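Long-range contacts in activated BY transcription factor SSRB (Salmonella enterica, PDB 2WNW), which is a glycosyl hydrolase family 30 protein that pairs a TIM-barrel domain with a beta-sandwich domain: residues D46-F52 and Y83-P89; L72-S77 and G129-N134; Q189-N195 and M233-D239; K289-G295 and C325-W331. One frame throughout, in Å; residues are numbered along the deposited sequence.

Contact 1 (D46-F52 and Y83-P89)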
# COMPACT_ATOMS: atom_id res chain seq x y z
N ASP A 46 2.73 -15.50 -12.74
CA ASP A 46 2.84 -16.82 -13.35
C ASP A 46 1.62 -17.72 -13.23
O ASP A 46 1.53 -18.73 -13.94
CB ASP A 46 4.07 -17.55 -12.78
CG ASP A 46 5.36 -16.78 -13.02
OD1 ASP A 46 5.41 -16.02 -14.00
OD2 ASP A 46 6.32 -16.96 -12.24
N GLY A 47 0.68 -17.38 -12.35
CA GLY A 47 -0.51 -18.20 -12.21
C GLY A 47 -1.04 -18.39 -10.80
O GLY A 47 -0.64 -17.68 -9.87
N PHE A 48 -1.95 -19.35 -10.65
CA PHE A 48 -2.58 -19.68 -9.37
C PHE A 48 -2.72 -21.19 -9.24
O PHE A 48 -2.88 -21.90 -10.23
CB PHE A 48 -3.99 -19.07 -9.28
CG PHE A 48 -4.02 -17.58 -9.42
CD1 PHE A 48 -3.86 -16.97 -10.66
CD2 PHE A 48 -4.20 -16.77 -8.30
CE1 PHE A 48 -3.86 -15.59 -10.79
CE2 PHE A 48 -4.20 -15.39 -8.41
CZ PHE A 48 -4.03 -14.79 -9.66
N GLY A 49 -2.67 -21.68 -8.00
CA GLY A 49 -2.81 -23.11 -7.79
C GLY A 49 -2.78 -23.51 -6.33
O GLY A 49 -2.89 -22.67 -5.44
N GLY A 50 -2.65 -24.81 -6.10
CA GLY A 50 -2.61 -25.35 -4.75
C GLY A 50 -1.53 -26.42 -4.63
O GLY A 50 -0.79 -26.67 -5.58
N SER A 51 -1.47 -27.09 -3.48
CA SER A 51 -0.43 -28.09 -3.27
C SER A 51 -0.84 -29.55 -3.22
O SER A 51 -1.89 -29.90 -2.68
CB SER A 51 0.34 -27.76 -2.00
OG SER A 51 0.76 -26.41 -2.00
N PHE A 52 0.02 -30.38 -3.79
CA PHE A 52 -0.16 -31.82 -3.80
C PHE A 52 0.70 -32.34 -2.65
O PHE A 52 1.91 -32.11 -2.64
CB PHE A 52 0.37 -32.45 -5.10
CG PHE A 52 -0.30 -31.95 -6.35
CD1 PHE A 52 0.42 -31.20 -7.28
CD2 PHE A 52 -1.62 -32.27 -6.63
CE1 PHE A 52 -0.17 -30.77 -8.47
CE2 PHE A 52 -2.22 -31.85 -7.82
CZ PHE A 52 -1.49 -31.10 -8.74
N TYR A 83 -6.46 -24.21 -12.45
CA TYR A 83 -5.20 -24.08 -11.73
C TYR A 83 -4.02 -24.24 -12.69
O TYR A 83 -3.98 -25.19 -13.48
CB TYR A 83 -5.11 -25.11 -10.60
CG TYR A 83 -5.64 -24.62 -9.26
CD1 TYR A 83 -5.44 -25.37 -8.10
CD2 TYR A 83 -6.30 -23.39 -9.15
CE1 TYR A 83 -5.89 -24.91 -6.86
CE2 TYR A 83 -6.76 -22.92 -7.91
CZ TYR A 83 -6.54 -23.69 -6.77
OH TYR A 83 -6.96 -23.23 -5.54
N THR A 84 -3.08 -23.32 -12.62
CA THR A 84 -1.91 -23.32 -13.49
C THR A 84 -0.58 -23.49 -12.76
O THR A 84 0.47 -23.60 -13.39
CB THR A 84 -1.87 -22.03 -14.33
OG1 THR A 84 -1.93 -20.89 -13.45
CG2 THR A 84 -3.06 -21.98 -15.27
N LEU A 85 -0.64 -23.50 -11.43
CA LEU A 85 0.56 -23.68 -10.61
C LEU A 85 0.30 -24.75 -9.56
O LEU A 85 -0.85 -25.10 -9.29
CB LEU A 85 0.92 -22.38 -9.87
CG LEU A 85 1.28 -21.11 -10.63
CD1 LEU A 85 1.61 -20.01 -9.61
CD2 LEU A 85 2.47 -21.36 -11.54
N ALA A 86 1.38 -25.25 -8.97
CA ALA A 86 1.26 -26.24 -7.91
C ALA A 86 2.59 -26.37 -7.19
O ALA A 86 3.65 -26.04 -7.73
CB ALA A 86 0.85 -27.60 -8.48
N ARG A 87 2.53 -26.82 -5.94
CA ARG A 87 3.73 -27.04 -5.14
C ARG A 87 3.57 -28.43 -4.55
O ARG A 87 2.46 -28.85 -4.24
CB ARG A 87 3.85 -25.98 -4.04
CG ARG A 87 5.08 -26.13 -3.13
CD ARG A 87 5.44 -24.78 -2.50
NE ARG A 87 6.53 -24.84 -1.52
CZ ARG A 87 6.36 -24.95 -0.20
NH1 ARG A 87 5.14 -25.02 0.32
NH2 ARG A 87 7.42 -24.95 0.60
N MET A 88 4.68 -29.14 -4.42
CA MET A 88 4.66 -30.49 -3.87
C MET A 88 5.94 -30.72 -3.08
O MET A 88 6.96 -30.07 -3.33
CB MET A 88 4.52 -31.52 -4.99
CG MET A 88 5.50 -31.34 -6.13
SD MET A 88 4.90 -32.18 -7.61
CE MET A 88 6.28 -31.94 -8.73
N PRO A 89 5.91 -31.64 -2.11
CA PRO A 89 7.07 -31.94 -1.28
C PRO A 89 8.04 -32.98 -1.80
O PRO A 89 7.64 -33.98 -2.41
CB PRO A 89 6.43 -32.38 0.03
CG PRO A 89 5.26 -33.18 -0.46
CD PRO A 89 4.70 -32.29 -1.57
O HOH W 1 -2.40 -26.91 -8.12
O HOH W 2 2.54 -24.92 -0.75

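Contact 2 (L72-S77 and G129-N134)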
# COMPACT_ATOMS: atom_id res chain seq x y z
N LEU A 72 -11.16 -33.24 -9.88
CA LEU A 72 -10.18 -32.76 -10.85
C LEU A 72 -10.70 -31.68 -11.79
O LEU A 72 -9.97 -30.75 -12.13
CB LEU A 72 -9.62 -33.93 -11.66
CG LEU A 72 -8.79 -34.95 -10.88
CD1 LEU A 72 -8.38 -36.09 -11.80
CD2 LEU A 72 -7.56 -34.27 -10.28
N SER A 73 -11.95 -31.79 -12.22
CA SER A 73 -12.53 -30.79 -13.11
C SER A 73 -12.69 -29.45 -12.40
O SER A 73 -12.44 -28.39 -12.98
CB SER A 73 -13.90 -31.26 -13.62
OG SER A 73 -13.79 -32.46 -14.36
N LEU A 74 -13.13 -29.51 -11.15
CA LEU A 74 -13.34 -28.31 -10.35
C LEU A 74 -12.08 -27.47 -10.21
O LEU A 74 -12.12 -26.24 -10.26
CB LEU A 74 -13.83 -28.71 -8.95
CG LEU A 74 -15.28 -28.46 -8.52
CD1 LEU A 74 -16.17 -28.14 -9.69
CD2 LEU A 74 -15.75 -29.69 -7.77
N TYR A 75 -10.95 -28.15 -10.04
CA TYR A 75 -9.68 -27.47 -9.85
C TYR A 75 -8.86 -27.24 -11.11
O TYR A 75 -8.26 -26.18 -11.29
CB TYR A 75 -8.83 -28.28 -8.87
CG TYR A 75 -8.89 -27.84 -7.42
CD1 TYR A 75 -8.88 -28.79 -6.40
CD2 TYR A 75 -8.88 -26.49 -7.07
CE1 TYR A 75 -8.83 -28.41 -5.06
CE2 TYR A 75 -8.84 -26.09 -5.73
CZ TYR A 75 -8.81 -27.06 -4.73
OH TYR A 75 -8.71 -26.70 -3.41
N PHE A 76 -8.83 -28.23 -12.00
CA PHE A 76 -7.99 -28.12 -13.19
C PHE A 76 -8.64 -27.94 -14.55
O PHE A 76 -7.94 -27.82 -15.56
CB PHE A 76 -7.03 -29.31 -13.19
CG PHE A 76 -6.34 -29.50 -11.88
CD1 PHE A 76 -6.80 -30.43 -10.96
CD2 PHE A 76 -5.27 -28.67 -11.52
CE1 PHE A 76 -6.21 -30.55 -9.70
CE2 PHE A 76 -4.68 -28.78 -10.26
CZ PHE A 76 -5.15 -29.72 -9.35
N SER A 77 -9.96 -27.92 -14.60
CA SER A 77 -10.66 -27.71 -15.86
C SER A 77 -10.48 -26.25 -16.25
O SER A 77 -10.53 -25.36 -15.40
CB SER A 77 -12.15 -28.01 -15.71
OG SER A 77 -12.89 -27.48 -16.80
N GLY A 129 -3.42 -37.04 -12.72
CA GLY A 129 -4.80 -36.74 -13.04
C GLY A 129 -4.99 -35.27 -13.36
O GLY A 129 -5.70 -34.91 -14.30
N ALA A 130 -4.35 -34.41 -12.57
CA ALA A 130 -4.44 -32.97 -12.75
C ALA A 130 -3.79 -32.58 -14.07
O ALA A 130 -4.33 -31.77 -14.83
CB ALA A 130 -3.75 -32.25 -11.59
N LEU A 131 -2.62 -33.15 -14.33
CA LEU A 131 -1.86 -32.88 -15.55
C LEU A 131 -2.66 -33.28 -16.79
O LEU A 131 -2.48 -32.71 -17.87
CB LEU A 131 -0.54 -33.65 -15.50
CG LEU A 131 0.79 -32.89 -15.45
CD1 LEU A 131 0.63 -31.49 -14.88
CD2 LEU A 131 1.78 -33.71 -14.63
N ARG A 132 -3.55 -34.27 -16.65
CA ARG A 132 -4.37 -34.70 -17.78
C ARG A 132 -5.30 -33.56 -18.19
O ARG A 132 -5.51 -33.32 -19.38
CB ARG A 132 -5.20 -35.94 -17.41
CG ARG A 132 -4.57 -37.25 -17.86
CD ARG A 132 -5.55 -38.41 -17.69
NE ARG A 132 -5.68 -38.84 -16.30
CZ ARG A 132 -4.76 -39.55 -15.65
NH1 ARG A 132 -3.64 -39.91 -16.26
NH2 ARG A 132 -4.96 -39.90 -14.39
N LEU A 133 -5.86 -32.86 -17.20
CA LEU A 133 -6.75 -31.74 -17.47
C LEU A 133 -5.97 -30.51 -17.91
O LEU A 133 -6.42 -29.76 -18.78
CB LEU A 133 -7.60 -31.42 -16.24
CG LEU A 133 -8.86 -32.28 -16.09
CD1 LEU A 133 -8.49 -33.73 -15.89
CD2 LEU A 133 -9.69 -31.77 -14.93
N ASN A 134 -4.80 -30.30 -17.31
CA ASN A 134 -3.95 -29.18 -17.71
C ASN A 134 -2.50 -29.64 -17.77
O ASN A 134 -1.76 -29.54 -16.79
CB ASN A 134 -4.07 -28.00 -16.74
CG ASN A 134 -3.22 -26.81 -17.17
OD1 ASN A 134 -2.70 -26.79 -18.29
ND2 ASN A 134 -3.09 -25.82 -16.30

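Contact 3 (Q189-N195 and M233-D239)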
# COMPACT_ATOMS: atom_id res chain seq x y z
N GLN A 189 9.28 -27.29 -12.90
CA GLN A 189 9.88 -26.08 -13.43
C GLN A 189 10.44 -25.16 -12.36
O GLN A 189 11.11 -24.18 -12.67
CB GLN A 189 8.86 -25.31 -14.27
CG GLN A 189 8.27 -26.10 -15.42
CD GLN A 189 7.35 -25.26 -16.29
OE1 GLN A 189 6.49 -25.78 -17.00
NE2 GLN A 189 7.55 -23.94 -16.26
N ALA A 190 10.18 -25.48 -11.10
CA ALA A 190 10.69 -24.65 -10.01
C ALA A 190 10.99 -25.45 -8.75
O ALA A 190 10.38 -26.50 -8.50
CB ALA A 190 9.68 -23.55 -9.69
N LEU A 191 11.93 -24.94 -7.97
CA LEU A 191 12.34 -25.56 -6.72
C LEU A 191 12.58 -24.47 -5.68
O LEU A 191 12.79 -23.31 -6.02
CB LEU A 191 13.67 -26.29 -6.89
CG LEU A 191 13.83 -27.44 -7.88
CD1 LEU A 191 15.31 -27.75 -8.05
CD2 LEU A 191 13.07 -28.65 -7.37
N SER A 192 12.52 -24.86 -4.41
CA SER A 192 12.90 -23.94 -3.34
C SER A 192 13.95 -24.81 -2.66
O SER A 192 13.88 -26.04 -2.75
CB SER A 192 11.73 -23.59 -2.41
OG SER A 192 11.37 -24.66 -1.55
N VAL A 193 14.93 -24.20 -2.02
CA VAL A 193 15.99 -24.97 -1.36
C VAL A 193 15.47 -25.71 -0.14
O VAL A 193 15.82 -26.87 0.08
CB VAL A 193 17.14 -24.05 -0.91
CG1 VAL A 193 18.08 -24.81 0.03
CG2 VAL A 193 17.91 -23.56 -2.13
N GLN A 194 14.64 -25.04 0.65
CA GLN A 194 14.11 -25.62 1.87
C GLN A 194 12.89 -24.85 2.36
O GLN A 194 12.87 -23.61 2.32
CB GLN A 194 15.19 -25.60 2.95
CG GLN A 194 14.71 -25.87 4.36
CD GLN A 194 14.28 -27.30 4.58
OE1 GLN A 194 14.92 -28.23 4.09
NE2 GLN A 194 13.20 -27.49 5.33
N ASN A 195 11.88 -25.58 2.81
CA ASN A 195 10.68 -24.97 3.34
C ASN A 195 11.04 -24.38 4.71
O ASN A 195 11.59 -25.09 5.56
CB ASN A 195 9.58 -26.03 3.51
CG ASN A 195 8.33 -25.48 4.18
OD1 ASN A 195 7.62 -24.64 3.62
ND2 ASN A 195 8.06 -25.94 5.40
N MET A 233 15.41 -24.37 -15.01
CA MET A 233 14.77 -24.55 -13.71
C MET A 233 14.84 -23.26 -12.90
O MET A 233 15.88 -22.61 -12.85
CB MET A 233 15.48 -25.66 -12.94
CG MET A 233 14.90 -25.96 -11.57
SD MET A 233 13.31 -26.77 -11.68
CE MET A 233 13.82 -28.48 -11.98
N GLU A 234 13.74 -22.88 -12.25
CA GLU A 234 13.75 -21.68 -11.42
C GLU A 234 14.05 -22.14 -10.00
O GLU A 234 13.59 -23.20 -9.57
CB GLU A 234 12.39 -20.97 -11.42
CG GLU A 234 11.91 -20.44 -12.76
CD GLU A 234 10.71 -19.52 -12.61
OE1 GLU A 234 9.99 -19.63 -11.60
OE2 GLU A 234 10.48 -18.69 -13.51
N ILE A 235 14.83 -21.34 -9.27
CA ILE A 235 15.14 -21.67 -7.88
C ILE A 235 14.75 -20.49 -6.99
O ILE A 235 15.13 -19.35 -7.25
CB ILE A 235 16.64 -21.98 -7.68
CG1 ILE A 235 17.03 -23.24 -8.46
CG2 ILE A 235 16.92 -22.19 -6.19
CD1 ILE A 235 18.50 -23.62 -8.32
N TYR A 236 13.98 -20.79 -5.95
CA TYR A 236 13.52 -19.77 -5.00
C TYR A 236 14.15 -20.03 -3.63
O TYR A 236 14.43 -21.17 -3.28
CB TYR A 236 12.00 -19.82 -4.86
CG TYR A 236 11.24 -19.36 -6.08
CD1 TYR A 236 10.79 -18.05 -6.19
CD2 TYR A 236 11.01 -20.23 -7.14
CE1 TYR A 236 10.12 -17.61 -7.34
CE2 TYR A 236 10.35 -19.81 -8.29
CZ TYR A 236 9.91 -18.50 -8.38
OH TYR A 236 9.26 -18.08 -9.53
N ILE A 237 14.37 -18.95 -2.88
CA ILE A 237 14.92 -19.06 -1.54
C ILE A 237 13.93 -18.43 -0.55
O ILE A 237 12.88 -17.92 -0.97
CB ILE A 237 16.30 -18.36 -1.42
CG1 ILE A 237 16.20 -16.90 -1.84
CG2 ILE A 237 17.33 -19.10 -2.27
CD1 ILE A 237 17.49 -16.12 -1.61
N TRP A 238 14.27 -18.49 0.73
CA TRP A 238 13.45 -18.00 1.85
C TRP A 238 12.32 -18.99 2.10
O TRP A 238 12.41 -19.80 3.02
CB TRP A 238 12.88 -16.59 1.59
CG TRP A 238 12.11 -16.02 2.78
CD1 TRP A 238 10.86 -15.48 2.76
CD2 TRP A 238 12.57 -15.94 4.15
NE1 TRP A 238 10.50 -15.06 4.03
CE2 TRP A 238 11.53 -15.33 4.89
CE3 TRP A 238 13.74 -16.31 4.81
CZ2 TRP A 238 11.63 -15.10 6.27
CZ3 TRP A 238 13.85 -16.08 6.18
CH2 TRP A 238 12.80 -15.47 6.89
N ASP A 239 11.26 -18.93 1.30
CA ASP A 239 10.13 -19.85 1.44
C ASP A 239 9.64 -19.84 2.88
O ASP A 239 9.44 -20.89 3.50
CB ASP A 239 10.57 -21.27 1.03
CG ASP A 239 9.42 -22.13 0.51
OD1 ASP A 239 8.27 -21.65 0.48
OD2 ASP A 239 9.68 -23.28 0.12

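Contact 4 (K289-G295 and C325-W331). With GOL (glycerol), chain F.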
# COMPACT_ATOMS: atom_id res chain seq x y z
N LYS A 289 11.58 -12.75 -8.98
CA LYS A 289 10.18 -13.07 -8.72
C LYS A 289 9.90 -13.20 -7.23
O LYS A 289 10.71 -13.74 -6.48
CB LYS A 289 9.80 -14.37 -9.44
CG LYS A 289 9.87 -14.25 -10.95
CD LYS A 289 9.34 -15.49 -11.65
CE LYS A 289 9.35 -15.31 -13.16
NZ LYS A 289 8.78 -16.51 -13.86
N LEU A 290 8.75 -12.68 -6.81
CA LEU A 290 8.32 -12.73 -5.41
C LEU A 290 7.05 -13.56 -5.39
O LEU A 290 5.94 -13.05 -5.54
CB LEU A 290 8.06 -11.31 -4.90
CG LEU A 290 9.26 -10.37 -5.04
CD1 LEU A 290 8.87 -8.96 -4.60
CD2 LEU A 290 10.43 -10.89 -4.20
N LEU A 291 7.23 -14.86 -5.20
CA LEU A 291 6.14 -15.83 -5.22
C LEU A 291 5.51 -16.19 -3.88
O LEU A 291 6.21 -16.50 -2.92
CB LEU A 291 6.66 -17.11 -5.89
CG LEU A 291 5.80 -18.37 -5.92
CD1 LEU A 291 4.62 -18.16 -6.85
CD2 LEU A 291 6.66 -19.54 -6.38
N PHE A 292 4.18 -16.15 -3.83
CA PHE A 292 3.48 -16.56 -2.61
C PHE A 292 3.39 -18.07 -2.79
O PHE A 292 2.68 -18.56 -3.67
CB PHE A 292 2.06 -15.98 -2.54
CG PHE A 292 1.27 -16.53 -1.39
CD1 PHE A 292 1.53 -16.12 -0.09
CD2 PHE A 292 0.31 -17.52 -1.60
CE1 PHE A 292 0.84 -16.70 0.99
CE2 PHE A 292 -0.38 -18.09 -0.53
CZ PHE A 292 -0.10 -17.68 0.77
N SER A 293 4.11 -18.82 -1.95
CA SER A 293 4.15 -20.27 -2.10
C SER A 293 3.32 -21.13 -1.16
O SER A 293 3.17 -22.32 -1.42
CB SER A 293 5.60 -20.74 -2.03
OG SER A 293 6.15 -20.43 -0.76
N GLU A 294 2.81 -20.57 -0.08
CA GLU A 294 2.02 -21.38 0.84
C GLU A 294 1.26 -20.59 1.90
O GLU A 294 1.76 -19.63 2.46
CB GLU A 294 2.91 -22.40 1.55
CG GLU A 294 2.13 -23.43 2.35
CD GLU A 294 2.94 -24.03 3.47
OE1 GLU A 294 4.02 -24.60 3.20
OE2 GLU A 294 2.50 -23.94 4.64
N GLY A 295 0.04 -21.05 2.16
CA GLY A 295 -0.79 -20.43 3.17
C GLY A 295 -2.01 -21.31 3.38
O GLY A 295 -2.41 -22.05 2.48
N CYS A 325 3.65 -9.26 -6.07
CA CYS A 325 3.66 -10.73 -6.08
C CYS A 325 3.59 -11.32 -7.49
O CYS A 325 2.83 -10.84 -8.33
CB CYS A 325 2.49 -11.25 -5.24
SG CYS A 325 2.38 -13.04 -5.12
N SER A 326 4.37 -12.37 -7.73
CA SER A 326 4.41 -13.01 -9.05
C SER A 326 3.54 -14.25 -9.21
O SER A 326 3.45 -14.81 -10.31
CB SER A 326 5.86 -13.38 -9.40
OG SER A 326 6.36 -14.36 -8.51
N GLY A 327 2.90 -14.70 -8.14
CA GLY A 327 2.07 -15.89 -8.25
C GLY A 327 1.50 -16.34 -6.93
O GLY A 327 1.98 -15.94 -5.87
N PHE A 328 0.47 -17.19 -6.99
CA PHE A 328 -0.21 -17.69 -5.80
C PHE A 328 -0.31 -19.20 -5.76
O PHE A 328 -0.82 -19.83 -6.70
CB PHE A 328 -1.62 -17.08 -5.73
CG PHE A 328 -2.52 -17.73 -4.71
CD1 PHE A 328 -2.54 -17.29 -3.38
CD2 PHE A 328 -3.36 -18.78 -5.07
CE1 PHE A 328 -3.38 -17.88 -2.44
CE2 PHE A 328 -4.21 -19.39 -4.13
CZ PHE A 328 -4.22 -18.93 -2.81
N ILE A 329 0.16 -19.79 -4.67
CA ILE A 329 0.06 -21.23 -4.48
C ILE A 329 -0.47 -21.50 -3.07
O ILE A 329 0.18 -21.20 -2.07
CB ILE A 329 1.40 -21.96 -4.63
CG1 ILE A 329 2.06 -21.58 -5.96
CG2 ILE A 329 1.16 -23.47 -4.61
CD1 ILE A 329 3.40 -22.26 -6.19
N ASP A 330 -1.68 -22.06 -3.03
CA ASP A 330 -2.34 -22.41 -1.78
C ASP A 330 -1.64 -23.66 -1.23
O ASP A 330 -0.86 -24.30 -1.94
CB ASP A 330 -3.82 -22.70 -2.08
CG ASP A 330 -4.61 -23.11 -0.85
OD1 ASP A 330 -4.33 -22.62 0.26
OD2 ASP A 330 -5.55 -23.92 -1.01
N TRP A 331 -1.91 -24.00 0.02
CA TRP A 331 -1.32 -25.19 0.63
C TRP A 331 -2.18 -26.36 0.14
O TRP A 331 -2.66 -26.33 -1.00
CB TRP A 331 -1.36 -25.05 2.16
CG TRP A 331 -0.57 -26.06 2.98
CD1 TRP A 331 -0.72 -26.31 4.31
CD2 TRP A 331 0.49 -26.93 2.53
NE1 TRP A 331 0.17 -27.27 4.73
CE2 TRP A 331 0.93 -27.67 3.66
CE3 TRP A 331 1.12 -27.16 1.29
CZ2 TRP A 331 1.95 -28.62 3.59
CZ3 TRP A 331 2.14 -28.11 1.22
CH2 TRP A 331 2.55 -28.83 2.36
C1 GOL F . 2.54 -26.24 7.28
O1 GOL F . 1.55 -27.26 7.40
C2 GOL F . 3.71 -26.75 6.42
O2 GOL F . 4.24 -27.93 6.95
C3 GOL F . 4.90 -25.79 6.38
O3 GOL F . 4.61 -24.52 5.87

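Contact 1 (D46-F52 and Y83-P89)
Y83 lays its ring flat against the backbone of G49: the glycine CA sits 3.5 Å from the ring centroid, only 11° off the ring normal, a CH-pi contact. The missing side chain at G49 also lets the L85 carbonyl come close to its CA. Further along, A86 CB touches F52 CE1 at 3.3 Å, and F52 also packs on L126, I127 and A130 of helix 124-133. L85 goes the other way, its CD1 against the backbone carbonyl of G47.

Strands 48-51 and 85-89 run parallel, 21° apart. At their start F48 O takes two donors: T84 N at 2.8 Å, nearly in line with the carbonyl, and L85 N at 3.0 Å from above the carbonyl plane. T84 folds its hydroxyl back between its own backbone N and carbonyl carbon (chi1 54°), which lets OG1 accept from F48 N at 3.2 Å. Midway a water bridges G50 N and L85 O, standing in for a direct bond between the strands. Beyond it F52 N reaches R87 O at 2.9 Å.

R87 stretches away from the strand, its chain extended from CG to NE, and a second water links its NH1 to S51 OG, which also meets D330 O. The guanidinium forms salt bridges with D239 and E294, so its buried charge is matched by carboxylates from other barrel strands.

Contact 2 (L72-S77 and G129-N134)
This is an apolar helix-helix contact on the outside of the barrel, between the C-terminal ends of helix 65-76 and helix 124-133. The local axes come within 9.4 Å and make an angle of 60°, and no hydrogen bond crosses between the two segments.

F76 carries the inner side of the contact. A130 CB stands over the centre of its ring, 3.5 Å from the centroid, pointing a methyl straight into the face; the neighbouring Y75 CB lies against the opposite face, nearer the rim. The ring is therefore held between its own helix and the other one. With CG anti to the carbonyl carbon (chi1 -49°), the F76 side chain projects across to A130, while its CB rests on L133 CB at 3.8 Å.

L133 fills the outer side. Its CD2 branch reaches the turn of the other helix, meeting L72 CB at 3.9 Å and S73 CA at 3.5 Å. L72 answers by spreading its two methyls over the opposing backbone: CD1 lies 3.8 Å from G129 C, and CD2 3.9 Å from A130 N. G129, lacking a side chain, allows this close approach.

On the barrel side of the helix ends, N134 ND2 bonds to Y83 O and the Y75 ring stacks on Y83, just before strand 85-90. Each helix follows one barrel strand and leads to the next, so the two belong to the helical layer around a TIM barrel.

Contact 3 (Q189-N195 and M233-D239)
S192 OG gives its proton to D239 OD2 at 2.7 Å, reaching the anti side of the carboxylate from 29° out of its plane. Holding OG between the backbone N and the carbonyl carbon (chi1 73°) aims it at the aspartate. D239 OD1 is hydrogen-bonded to H268 NE2 and S293 OG, so both oxygens of this buried carboxylate are engaged. S192 OG is bonded in addition to S142 OG.

The backbones pair as parallel strands. E234 N donates to Q189 O at 3.0 Å, L191 N to E234 O at 2.9 Å, and Y236 N to L191 O at 2.8 Å, the last in the carbonyl plane; V193 N to Y236 O is a weak finish. Q194 NE2 donates to N195 O at 2.9 Å and is also bonded to W144 O. On the A190 side of the sheet, Y236 OH donates to E234 OE1 at 2.7 Å from above the carboxylate plane, and K138 and K289 form salt bridges to the same glutamate. On the L191 side, M233 bends its chain to set SD against the Q189-A190 peptide, 3.4 Å from A190 N, with L191 CG beyond.

In the barrel wall these strands lie between 138-143 and 264-268, with helix 210-227 packed outside on V193 and I235.

Contact 4 (K289-G295 and C325-W331)
E294 and W331 lie side by side and point the same way, the carboxylate stacked over one face of the indole with the two planes 15° apart. The E294 CD stands 3.9 Å above the ring plane, toward its rim, and CG rides 3.8 Å from W331 CG. Both side chains set CG anti to the backbone N (chi1 -171° for E294), which sends them along together to a glycerol. W331 NE1 donates to the glycerol O1 at 3.0 Å, and the glycerol O3 lies against the carboxylate, 2.5 Å from E294 OE2. Y270 is hydrogen-bonded to OE2, which probably helps to hold the carboxylate over the ring. D94, E196 and W144 also bond the glycerol, so this molecule, probably from the crystallisation liquor, sits among acidic and tryptophan side chains at the C-terminal ends of the barrel strands.

A second pair is F292 with F328. They too run alongside each other, their planes only 9° apart but slid so far that the rings barely overlap; CD2 of F292 meets CD1 of F328 at 3.4 Å. C325 SG adds to this side, against F292 CB. L291 instead turns its CD1 onto the G327 carbonyl.

Along the strands the backbones join by S326 N to L290 O at 2.8 Å, F292 N to G327 O, I329 N to F292 O and W331 N to G295 O.

Strands 289-294 and 327-330 are the two parallel strands of a beta-alpha-beta unit, whose helix 305-322 packs on F292 and F328; strands 264-268 and 48-51 flank the pair in the barrel.

Contacts 1, 3 and 4 are strand pairs of one closed eight-stranded parallel barrel, while contact 2 joins two helices of its outer layer. Along the chain contacts 1 and 2 interleave; contact 3 follows, then contact 4. Contacts 1 and 4 have centres about 9 Å apart and meet where the first and last barrel strands, 48-51 and 327-330, lie side by side and close the ring. Contact 3 is about 11 Å from contact 4 and about 13 Å from contact 1, centre to centre. R87, D239, S293 and E294, from these three contacts, meet inside the barrel beside the glycerol. Contact 2 touches contact 1, about 12 Å away between centres, but neither of the others.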